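Local coordinates for regulator of nonsense transcripts 2 (Homo sapiens, PDB 4CEK), which acts in nonsense-mediated mRNA decay, where its second MIF4G domain probably serves as a helical scaffold for binding partners, at residues K239-D244 with E251-L256; S243-H248 with E279-K284. All coordinates share one frame; numbering follows the deposited sequence.

Contact 1. Residues K239-D244 with E251-L256; sequences KMLLSD and EMACTL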
loop_
_atom_site.group_PDB
_atom_site.type_symbol
_atom_site.label_atom_id
_atom_site.label_comp_id
_atom_site.label_asym_id
_atom_site.label_seq_id
_atom_site.Cartn_x
_atom_site.Cartn_y
_atom_site.Cartn_z
ATOM N N LYS A 239 0.800 -10.363 12.462
ATOM C CA LYS A 239 1.162 -11.600 13.155
ATOM C C LYS A 239 2.510 -12.166 12.738
ATOM O O LYS A 239 3.251 -12.609 13.590
ATOM C CB LYS A 239 0.078 -12.635 12.945
ATOM C CG LYS A 239 0.375 -14.009 13.484
ATOM C CD LYS A 239 -0.888 -14.862 13.342
ATOM C CE LYS A 239 -0.614 -16.297 12.898
ATOM N NZ LYS A 239 -1.882 -16.969 12.485
ATOM N N MET A 240 2.856 -12.122 11.447
ATOM C CA MET A 240 4.192 -12.588 11.018
ATOM C C MET A 240 5.335 -11.784 11.611
ATOM O O MET A 240 6.409 -12.317 11.908
ATOM C CB MET A 240 4.345 -12.567 9.490
ATOM C CG MET A 240 3.592 -13.687 8.792
ATOM S SD MET A 240 3.753 -15.320 9.589
ATOM C CE MET A 240 5.494 -15.662 9.237
ATOM N N LEU A 241 5.132 -10.483 11.705
ATOM C CA LEU A 241 6.138 -9.607 12.262
ATOM C C LEU A 241 6.258 -9.867 13.796
ATOM O O LEU A 241 7.326 -9.788 14.317
ATOM C CB LEU A 241 5.769 -8.154 11.969
ATOM C CG LEU A 241 5.855 -7.658 10.521
ATOM C CD1 LEU A 241 5.323 -6.254 10.413
ATOM C CD2 LEU A 241 7.291 -7.706 9.970
ATOM N N LEU A 242 5.170 -10.180 14.503
ATOM C CA LEU A 242 5.256 -10.456 15.926
ATOM C C LEU A 242 5.878 -11.824 16.276
ATOM O O LEU A 242 6.155 -12.074 17.436
ATOM C CB LEU A 242 3.894 -10.356 16.607
ATOM C CG LEU A 242 3.183 -9.012 16.569
ATOM C CD1 LEU A 242 2.188 -8.928 17.716
ATOM C CD2 LEU A 242 4.134 -7.839 16.625
ATOM N N SER A 243 6.105 -12.699 15.303
ATOM C CA SER A 243 6.640 -14.027 15.599
ATOM C C SER A 243 8.143 -13.992 15.763
ATOM O O SER A 243 8.689 -14.744 16.550
ATOM C CB SER A 243 6.256 -15.017 14.500
ATOM O OG SER A 243 4.848 -15.181 14.453
ATOM N N ASP A 244 8.810 -13.146 14.990
ATOM C CA ASP A 244 10.227 -12.888 15.174
ATOM C C ASP A 244 10.360 -11.375 15.398
ATOM O O ASP A 244 10.683 -10.602 14.490
ATOM C CB ASP A 244 11.044 -13.385 13.971
ATOM C CG ASP A 244 12.530 -13.016 14.067
ATOM O OD1 ASP A 244 13.101 -13.036 15.187
ATOM O OD2 ASP A 244 13.123 -12.691 13.009
ATOM N N GLU A 251 10.019 -2.207 13.557
ATOM C CA GLU A 251 9.740 -0.951 12.846
ATOM C C GLU A 251 8.689 -1.109 11.754
ATOM O O GLU A 251 7.767 -0.291 11.642
ATOM C CB GLU A 251 10.963 -0.317 12.245
ATOM C CG GLU A 251 12.192 -0.365 13.111
ATOM C CD GLU A 251 13.273 0.592 12.639
ATOM O OE1 GLU A 251 12.900 1.737 12.211
ATOM O OE2 GLU A 251 14.475 0.183 12.706
ATOM N N MET A 252 8.819 -2.153 10.955
ATOM C CA MET A 252 7.803 -2.464 9.923
ATOM C C MET A 252 6.438 -2.546 10.573
ATOM O O MET A 252 5.477 -1.978 10.077
ATOM C CB MET A 252 8.130 -3.780 9.200
ATOM C CG MET A 252 9.438 -3.754 8.389
ATOM S SD MET A 252 9.844 -5.390 7.703
ATOM C CE MET A 252 8.394 -5.626 6.682
ATOM N N ALA A 253 6.368 -3.237 11.701
ATOM C CA ALA A 253 5.125 -3.350 12.479
ATOM C C ALA A 253 4.523 -2.005 12.881
ATOM O O ALA A 253 3.292 -1.834 12.820
ATOM C CB ALA A 253 5.362 -4.150 13.748
ATOM N N CYS A 254 5.382 -1.102 13.352
ATOM C CA CYS A 254 4.975 0.184 13.908
ATOM C C CYS A 254 4.577 1.101 12.790
ATOM O O CYS A 254 3.575 1.830 12.911
ATOM C CB CYS A 254 6.095 0.830 14.804
ATOM S SG CYS A 254 6.401 -0.095 16.372
ATOM N N THR A 255 5.335 1.073 11.690
ATOM C CA THR A 255 4.888 1.726 10.431
ATOM C C THR A 255 3.516 1.207 9.962
ATOM O O THR A 255 2.607 2.001 9.660
ATOM C CB THR A 255 5.875 1.532 9.312
ATOM O OG1 THR A 255 7.188 1.852 9.789
ATOM C CG2 THR A 255 5.495 2.430 8.120
ATOM N N LEU A 256 3.341 -0.114 9.953
ATOM C CA LEU A 256 2.059 -0.671 9.526
ATOM C C LEU A 256 0.958 -0.115 10.391
ATOM O O LEU A 256 -0.071 0.343 9.869
ATOM C CB LEU A 256 2.048 -2.219 9.584
ATOM C CG LEU A 256 0.797 -2.974 9.095
ATOM C CD1 LEU A 256 0.490 -2.555 7.656
ATOM C CD2 LEU A 256 1.033 -4.468 9.160
#
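Leu-241 reaches across from helix 231-243 and sets its two methyl groups on the backbone and side chains of Met-252 and Ala-253, in helix 247-266. The two helices follow one another in the chain and run roughly antiparallel, forming an alpha-helical hairpin within the MIF4G domain. The backbones come close here, with the CA atoms of Leu-241 and Ala-253 6.3 Å apart, consistent with the small side chain of Ala-253. Leucine CD1 sits over the backbone where Met-252 joins Ala-253, 3.4 Å from Ala-253 N and against the CB atoms of both residues, each 3.9 Å away. CD2 touches the methionine alone, meeting Met-252 CE at 4.0 Å and approaching CB and SD almost as closely. The two side chains cross at about a right angle, so that the leucine fork abuts the thioether chain from the side instead of running along it. Met-252 is extended as far as SD and then bends at chi3 (61°), which brings its terminal methyl back to CD2. Helix 185-203 completes the surroundings, Phe-198 touching both Leu-241 and Met-252, while Val-217 of helix 210-225 packs on Met-252. On another flank of helix 231-243, well away from this interface, Ser-243 OG donates to Lys-239 O at 3.1 Å. All three residues that touch across the hairpin are buried, and what joins them is apolar contact alone; the pairing therefore rests on complementary shape and exclusion of water, without a directional bond to fix its geometry.

Contact 2. Residues S243-H248 with E279-K284; sequences SDFSHH and EQMMRK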
loop_
_atom_site.group_PDB
_atom_site.type_symbol
_atom_site.label_atom_id
_atom_site.label_comp_id
_atom_site.label_asym_id
_atom_site.label_seq_id
_atom_site.Cartn_x
_atom_site.Cartn_y
_atom_site.Cartn_z
ATOM N N SER A 243 6.105 -12.699 15.303
ATOM C CA SER A 243 6.640 -14.027 15.599
ATOM C C SER A 243 8.143 -13.992 15.763
ATOM O O SER A 243 8.689 -14.744 16.550
ATOM C CB SER A 243 6.256 -15.017 14.500
ATOM O OG SER A 243 4.848 -15.181 14.453
ATOM N N ASP A 244 8.810 -13.146 14.990
ATOM C CA ASP A 244 10.227 -12.888 15.174
ATOM C C ASP A 244 10.360 -11.375 15.398
ATOM O O ASP A 244 10.683 -10.602 14.490
ATOM C CB ASP A 244 11.044 -13.385 13.971
ATOM C CG ASP A 244 12.530 -13.016 14.067
ATOM O OD1 ASP A 244 13.101 -13.036 15.187
ATOM O OD2 ASP A 244 13.123 -12.691 13.009
ATOM N N PHE A 245 10.132 -10.977 16.643
ATOM C CA PHE A 245 10.033 -9.571 17.023
ATOM C C PHE A 245 11.400 -8.920 17.251
ATOM O O PHE A 245 11.790 -8.622 18.374
ATOM C CB PHE A 245 9.143 -9.467 18.270
ATOM C CG PHE A 245 8.378 -8.183 18.376
ATOM C CD1 PHE A 245 7.662 -7.684 17.294
ATOM C CD2 PHE A 245 8.337 -7.492 19.576
ATOM C CE1 PHE A 245 6.941 -6.511 17.405
ATOM C CE2 PHE A 245 7.609 -6.329 19.693
ATOM C CZ PHE A 245 6.910 -5.838 18.610
ATOM N N SER A 246 12.084 -8.660 16.144
ATOM C CA SER A 246 13.447 -8.206 16.094
ATOM C C SER A 246 13.471 -6.783 15.570
ATOM O O SER A 246 12.435 -6.224 15.265
ATOM C CB SER A 246 14.174 -9.072 15.081
ATOM O OG SER A 246 13.802 -8.645 13.769
ATOM N N HIS A 247 14.653 -6.213 15.382
ATOM C CA HIS A 247 14.740 -4.807 15.095
ATOM C C HIS A 247 14.007 -4.351 13.859
ATOM O O HIS A 247 13.196 -3.429 13.953
ATOM C CB HIS A 247 16.195 -4.341 15.101
ATOM C CG HIS A 247 16.782 -4.183 16.501
ATOM N ND1 HIS A 247 16.229 -4.771 17.601
ATOM C CD2 HIS A 247 17.924 -3.512 16.946
ATOM C CE1 HIS A 247 16.972 -4.476 18.686
ATOM N NE2 HIS A 247 18.010 -3.704 18.285
ATOM N N HIS A 248 14.260 -4.949 12.695
ATOM C CA HIS A 248 13.569 -4.487 11.482
ATOM C C HIS A 248 12.086 -4.826 11.520
ATOM O O HIS A 248 11.271 -4.040 11.090
ATOM C CB HIS A 248 14.280 -4.935 10.194
ATOM C CG HIS A 248 15.404 -3.982 9.744
ATOM N ND1 HIS A 248 15.934 -4.005 8.495
ATOM C CD2 HIS A 248 16.071 -2.948 10.427
ATOM C CE1 HIS A 248 16.900 -3.060 8.393
ATOM N NE2 HIS A 248 16.974 -2.410 9.567
ATOM N N GLU A 279 -1.870 -5.845 22.530
ATOM C CA GLU A 279 -1.494 -6.269 23.888
ATOM C C GLU A 279 -0.351 -7.256 23.869
ATOM O O GLU A 279 0.480 -7.216 24.764
ATOM C CB GLU A 279 -2.673 -6.868 24.675
ATOM C CG GLU A 279 -3.849 -5.931 24.900
ATOM C CD GLU A 279 -3.545 -4.699 25.775
ATOM O OE1 GLU A 279 -2.800 -4.812 26.779
ATOM O OE2 GLU A 279 -4.081 -3.602 25.456
ATOM N N GLN A 280 -0.252 -8.117 22.859
ATOM C CA GLN A 280 0.943 -8.983 22.779
ATOM C C GLN A 280 2.228 -8.216 22.503
ATOM O O GLN A 280 3.309 -8.638 22.929
ATOM C CB GLN A 280 0.820 -10.042 21.696
ATOM C CG GLN A 280 -0.212 -11.120 21.966
ATOM C CD GLN A 280 -0.357 -12.066 20.775
ATOM O OE1 GLN A 280 0.560 -12.183 19.944
ATOM N NE2 GLN A 280 -1.508 -12.732 20.681
ATOM N N MET A 281 2.139 -7.121 21.744
ATOM C CA MET A 281 3.331 -6.276 21.500
ATOM C C MET A 281 3.776 -5.588 22.773
ATOM O O MET A 281 4.950 -5.541 23.033
ATOM C CB MET A 281 3.068 -5.200 20.492
ATOM C CG MET A 281 2.801 -5.693 19.108
ATOM S SD MET A 281 2.383 -4.321 17.990
ATOM C CE MET A 281 3.812 -3.241 18.078
ATOM N N MET A 282 2.825 -5.049 23.537
ATOM C CA MET A 282 3.109 -4.406 24.816
ATOM C C MET A 282 3.660 -5.405 25.828
ATOM O O MET A 282 4.705 -5.156 26.438
ATOM C CB MET A 282 1.873 -3.717 25.361
ATOM C CG MET A 282 1.574 -2.432 24.610
ATOM S SD MET A 282 2.759 -1.068 24.800
ATOM C CE MET A 282 1.917 -0.214 26.138
ATOM N N ARG A 283 3.008 -6.557 25.956
ATOM C CA ARG A 283 3.571 -7.632 26.783
ATOM C C ARG A 283 5.011 -7.983 26.386
ATOM O O ARG A 283 5.845 -8.214 27.255
ATOM C CB ARG A 283 2.668 -8.874 26.778
ATOM C CG ARG A 283 1.374 -8.680 27.565
ATOM C CD ARG A 283 0.526 -9.951 27.592
ATOM N NE ARG A 283 -0.356 -10.032 28.766
ATOM C CZ ARG A 283 -1.566 -9.466 28.870
ATOM N NH1 ARG A 283 -2.076 -8.735 27.877
ATOM N NH2 ARG A 283 -2.279 -9.627 29.988
ATOM N N LYS A 284 5.311 -7.976 25.088
ATOM C CA LYS A 284 6.641 -8.361 24.580
ATOM C C LYS A 284 7.735 -7.333 24.787
ATOM O O LYS A 284 8.875 -7.713 24.856
ATOM C CB LYS A 284 6.588 -8.618 23.068
ATOM C CG LYS A 284 6.107 -9.992 22.621
ATOM C CD LYS A 284 6.347 -10.177 21.118
ATOM C CE LYS A 284 5.584 -11.364 20.556
ATOM N NZ LYS A 284 6.118 -12.669 21.047
#
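Phe-245 occupies the centre of an inverse gamma turn in the short connection between helices 231-243 and 247-266, and from there its ring is directed at Met-281 and Lys-284 of helix 268-287. The turn carries a weak backbone bond from Ser-246 N to Asp-244 O, and Ser-246 then takes the N-cap position of helix 247-266. The buried side of the contact is formed by the ring and Met-281. Met-281 CE lies at the ring edge, near its plane, and the two side chains cross at about a right angle. Val-298 of helix 292-305 touches both residues, and Ile-250 and Met-288 also pack against the phenylalanine, so the aromatic group is a common point for several elements of the helical domain. Lys-284 forms the side nearer solvent, yet its methylenes still pack closely: they lie obliquely to the ring, CD coming to 3.7 Å from Phe-245 CD2 and to 4.0 Å from CG. The lysine chain stays extended to CE and bends only at the last torsion (chi4 -69°), running on toward its partly exposed end. Ser-243 and Asp-244 are exposed, and their side chains start away from helix 268-287. Replacing Phe-245 with an alanine would probably open a gap between the turn and helix 268-287, leaving Met-281 without its aromatic neighbour and the lysine chain freer to move. In the buried part, Met-281 CG is placed by chi1 (-66°, anti to the carbonyl carbon) and the bend at chi3 (58°) turns CE back, so that CG and CE both end 4.1 Å from Phe-245 CZ.

Overall arrangement
Both contacts lie within the MIF4G domain, on the same side of the chain's centre, and their own centres are about 7 Å apart. They share Ser-243 and Asp-244, where helix 231-243 gives way to the connection leading into helix 247-266. Contact 1 joins these two successive helices locally, whereas contact 2 reaches from their connection across 30 intervening residues to helix 268-287. Leu-242 links the two directly, its CD2 packing on Met-281 CG at 3.5 Å. Hairpin and following helix thus pack against each other around Leu-242 and Phe-245, consistent with the stacked-helix architecture of MIF4G domains, here without any strand.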